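Local coordinates for protein acetyltransferase (Vibrio fischeri, PDB 3JVN) that probably transfers an acyl group, as expected for a member of the GNAT acetyltransferase family, at residues Thr72-Glu77 with Met88-Glu93. Sequence-based numbering, arbitrary orientation.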
ATOM      1  N   THR A  72       3.612  -1.815  18.168  1.00 23.80           N
ATOM      2  CA  THR A  72       4.182  -0.624  17.554  1.00 23.48           C
ATOM      3  C   THR A  72       3.732  -0.436  16.109  1.00 24.20           C
ATOM      4  O   THR A  72       3.752  -1.389  15.334  1.00 28.09           O
ATOM      5  CB  THR A  72       5.748  -0.689  17.649  1.00 23.06           C
ATOM      6  OG1 THR A  72       6.284   0.624  17.876  1.00 24.29           O
ATOM      7  CG2 THR A  72       6.341  -1.259  16.384  1.00 17.44           C
ATOM      8  N   GLY A  73       3.335   0.787  15.746  1.00 23.35           N
ATOM      9  CA  GLY A  73       2.892   1.051  14.383  1.00 25.00           C
ATOM     10  C   GLY A  73       3.120   2.493  13.953  1.00 26.77           C
ATOM     11  O   GLY A  73       3.258   3.371  14.810  1.00 27.41           O
ATOM     12  N   HIS A  74       3.177   2.759  12.643  1.00 25.12           N
ATOM     13  CA  HIS A  74       3.383   4.132  12.164  1.00 25.19           C
ATOM     14  C   HIS A  74       2.540   4.517  10.951  1.00 24.64           C
ATOM     15  O   HIS A  74       2.252   3.679  10.108  1.00 23.03           O
ATOM     16  CB  HIS A  74       4.869   4.388  11.840  1.00 26.01           C
ATOM     17  CG  HIS A  74       5.358   3.735  10.576  1.00 25.63           C
ATOM     18  ND1 HIS A  74       5.628   2.386  10.487  1.00 28.63           N
ATOM     19  CD2 HIS A  74       5.685   4.261   9.370  1.00 26.20           C
ATOM     20  CE1 HIS A  74       6.102   2.109   9.286  1.00 26.62           C
ATOM     21  NE2 HIS A  74       6.149   3.228   8.587  1.00 24.89           N
ATOM     22  N   PHE A  75       2.140   5.787  10.883  1.00 23.80           N
ATOM     23  CA  PHE A  75       1.358   6.287   9.750  1.00 25.12           C
ATOM     24  C   PHE A  75       2.308   6.483   8.569  1.00 27.69           C
ATOM     25  O   PHE A  75       3.498   6.780   8.750  1.00 28.01           O
ATOM     26  CB  PHE A  75       0.691   7.640  10.076  1.00 23.07           C
ATOM     27  CG  PHE A  75      -0.460   7.541  11.042  1.00 22.33           C
ATOM     28  CD1 PHE A  75      -1.541   6.702  10.768  1.00 22.05           C
ATOM     29  CD2 PHE A  75      -0.458   8.283  12.229  1.00 22.16           C
ATOM     30  CE1 PHE A  75      -2.615   6.593  11.650  1.00 22.35           C
ATOM     31  CE2 PHE A  75      -1.524   8.192  13.130  1.00 24.24           C
ATOM     32  CZ  PHE A  75      -2.613   7.335  12.838  1.00 24.86           C
ATOM     33  N   CYS A  76       1.794   6.290   7.361  1.00 29.03           N
ATOM     34  CA  CYS A  76       2.596   6.493   6.163  1.00 31.65           C
ATOM     35  C   CYS A  76       1.709   6.987   5.043  1.00 33.01           C
ATOM     36  O   CYS A  76       0.482   6.902   5.113  1.00 32.82           O
ATOM     37  CB  CYS A  76       3.334   5.220   5.746  1.00 33.05           C
ATOM     38  SG  CYS A  76       2.624   3.679   6.325  1.00 39.80           S
ATOM     39  N   GLU A  77       2.333   7.530   4.011  1.00 33.62           N
ATOM     40  CA  GLU A  77       1.583   8.075   2.897  1.00 32.50           C
ATOM     41  C   GLU A  77       2.076   7.607   1.553  1.00 31.11           C
ATOM     42  O   GLU A  77       3.266   7.705   1.241  1.00 29.69           O
ATOM     43  CB  GLU A  77       1.656   9.600   2.912  1.00 33.23           C
ATOM     44  CG  GLU A  77       0.747  10.310   3.881  1.00 32.61           C
ATOM     45  CD  GLU A  77       0.885  11.811   3.736  1.00 33.81           C
ATOM     46  OE1 GLU A  77      -0.114  12.536   3.948  1.00 32.81           O
ATOM     47  OE2 GLU A  77       2.008  12.250   3.402  1.00 31.60           O
HETATM   48  N   MSE A  88      -2.147   5.801   4.837  1.00 32.38           N
HETATM   49  CA  MSE A  88      -1.996   4.387   5.140  1.00 32.45           C
HETATM   50  C   MSE A  88      -1.149   4.262   6.385  1.00 29.97           C
HETATM   51  O   MSE A  88      -0.651   5.258   6.914  1.00 30.70           O
HETATM   52  CB  MSE A  88      -1.314   3.655   3.987  1.00 37.10           C
HETATM   53  CG  MSE A  88      -1.958   3.863   2.638  1.00 42.61           C
HETATM   54 SE   MSE A  88      -1.164   2.694   1.329  1.00 53.76          SE
HETATM   55  CE  MSE A  88      -2.342   3.069  -0.154  1.00 48.91           C
ATOM     56  N   ALA A  89      -0.980   3.036   6.851  1.00 26.01           N
ATOM     57  CA  ALA A  89      -0.187   2.804   8.038  1.00 25.97           C
ATOM     58  C   ALA A  89       0.475   1.438   8.018  1.00 25.22           C
ATOM     59  O   ALA A  89       0.203   0.610   7.147  1.00 24.17           O
ATOM     60  CB  ALA A  89      -1.052   2.954   9.309  1.00 26.14           C
ATOM     61  N   THR A  90       1.335   1.207   9.006  1.00 25.26           N
ATOM     62  CA  THR A  90       2.059  -0.054   9.123  1.00 25.42           C
ATOM     63  C   THR A  90       2.184  -0.487  10.589  1.00 24.94           C
ATOM     64  O   THR A  90       2.544   0.312  11.452  1.00 24.80           O
ATOM     65  CB  THR A  90       3.498   0.069   8.536  1.00 25.06           C
ATOM     66  OG1 THR A  90       3.443   0.710   7.256  1.00 24.83           O
ATOM     67  CG2 THR A  90       4.131  -1.305   8.373  1.00 21.07           C
ATOM     68  N   ILE A  91       1.875  -1.748  10.859  1.00 24.13           N
ATOM     69  CA  ILE A  91       2.019  -2.296  12.201  1.00 26.66           C
ATOM     70  C   ILE A  91       3.376  -2.976  12.121  1.00 27.08           C
ATOM     71  O   ILE A  91       3.580  -3.896  11.324  1.00 26.34           O
ATOM     72  CB  ILE A  91       0.894  -3.316  12.536  1.00 27.25           C
ATOM     73  CG1 ILE A  91      -0.427  -2.568  12.717  1.00 30.49           C
ATOM     74  CG2 ILE A  91       1.215  -4.059  13.815  1.00 27.97           C
ATOM     75  CD1 ILE A  91      -1.644  -3.448  12.800  1.00 34.18           C
ATOM     76  N   ASP A  92       4.311  -2.494  12.934  1.00 26.91           N
ATOM     77  CA  ASP A  92       5.666  -3.011  12.917  1.00 27.41           C
ATOM     78  C   ASP A  92       5.959  -4.210  13.832  1.00 27.91           C
ATOM     79  O   ASP A  92       6.166  -5.326  13.355  1.00 25.21           O
ATOM     80  CB  ASP A  92       6.628  -1.855  13.218  1.00 26.45           C
ATOM     81  CG  ASP A  92       6.483  -0.711  12.228  1.00 29.40           C
ATOM     82  OD1 ASP A  92       6.318   0.457  12.660  1.00 26.92           O
ATOM     83  OD2 ASP A  92       6.541  -0.985  11.007  1.00 31.89           O
ATOM     84  N   GLU A  93       5.966  -3.971  15.140  1.00 29.19           N
ATOM     85  CA  GLU A  93       6.271  -5.006  16.119  1.00 31.52           C
ATOM     86  C   GLU A  93       5.210  -5.226  17.179  1.00 32.08           C
ATOM     87  O   GLU A  93       4.409  -4.340  17.486  1.00 32.49           O
ATOM     88  CB  GLU A  93       7.579  -4.669  16.819  1.00 32.78           C
ATOM     89  CG  GLU A  93       8.736  -4.526  15.892  1.00 34.49           C
ATOM     90  CD  GLU A  93       9.687  -3.465  16.363  1.00 38.22           C
ATOM     91  OE1 GLU A  93       9.292  -2.270  16.388  1.00 37.99           O
ATOM     92  OE2 GLU A  93      10.833  -3.834  16.707  1.00 40.23           O
TER
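Asp92 OD1 is gripped by two groups: His74 ND1, 3.0 Å away across the strand pair, and the hydroxyl of Tyr50 on helix 47-52. Towards the histidine it uses its syn lone pair. The ring and carboxylate planes are 18° apart, nearly coplanar, though OD1 itself lies 20° out of the ring plane. The two bonds should limit rotation of the carboxylate. His74 CG sits between its backbone N and carbonyl carbon (chi1 74°), which sets the ring alongside Thr90, with His74 CE1 3.4 Å from Thr90 CB.

Strands 67-79 and 86-96 form an antiparallel hairpin within the mixed sheet of the GNAT fold. A classic beta bulge interrupts it where Asp92 and Glu93 both face Thr72. Thr72 O takes a 2.7 Å bond from Asp92 N and a weak one from Glu93 N. At the bulge Asp92 points toward strand 67-79, and its carboxylate reaches the His74 ring. Beyond it, Thr72 N donates to Glu93 O at 2.7 Å.

His74 and Thr90 form a hydrogen-bonded pair, with His74 N 2.8 Å from Thr90 O. Cys76 and Met88 form the next such pair. On the other face, Phe75 CD1 lies 4.1 Å from Ala89 CB, and both side chains pack on Leu117 of helix 105-118. Past Cys76, Glu77 pairs antiparallel with a strand of the second subunit, so the sheet runs on into that chain.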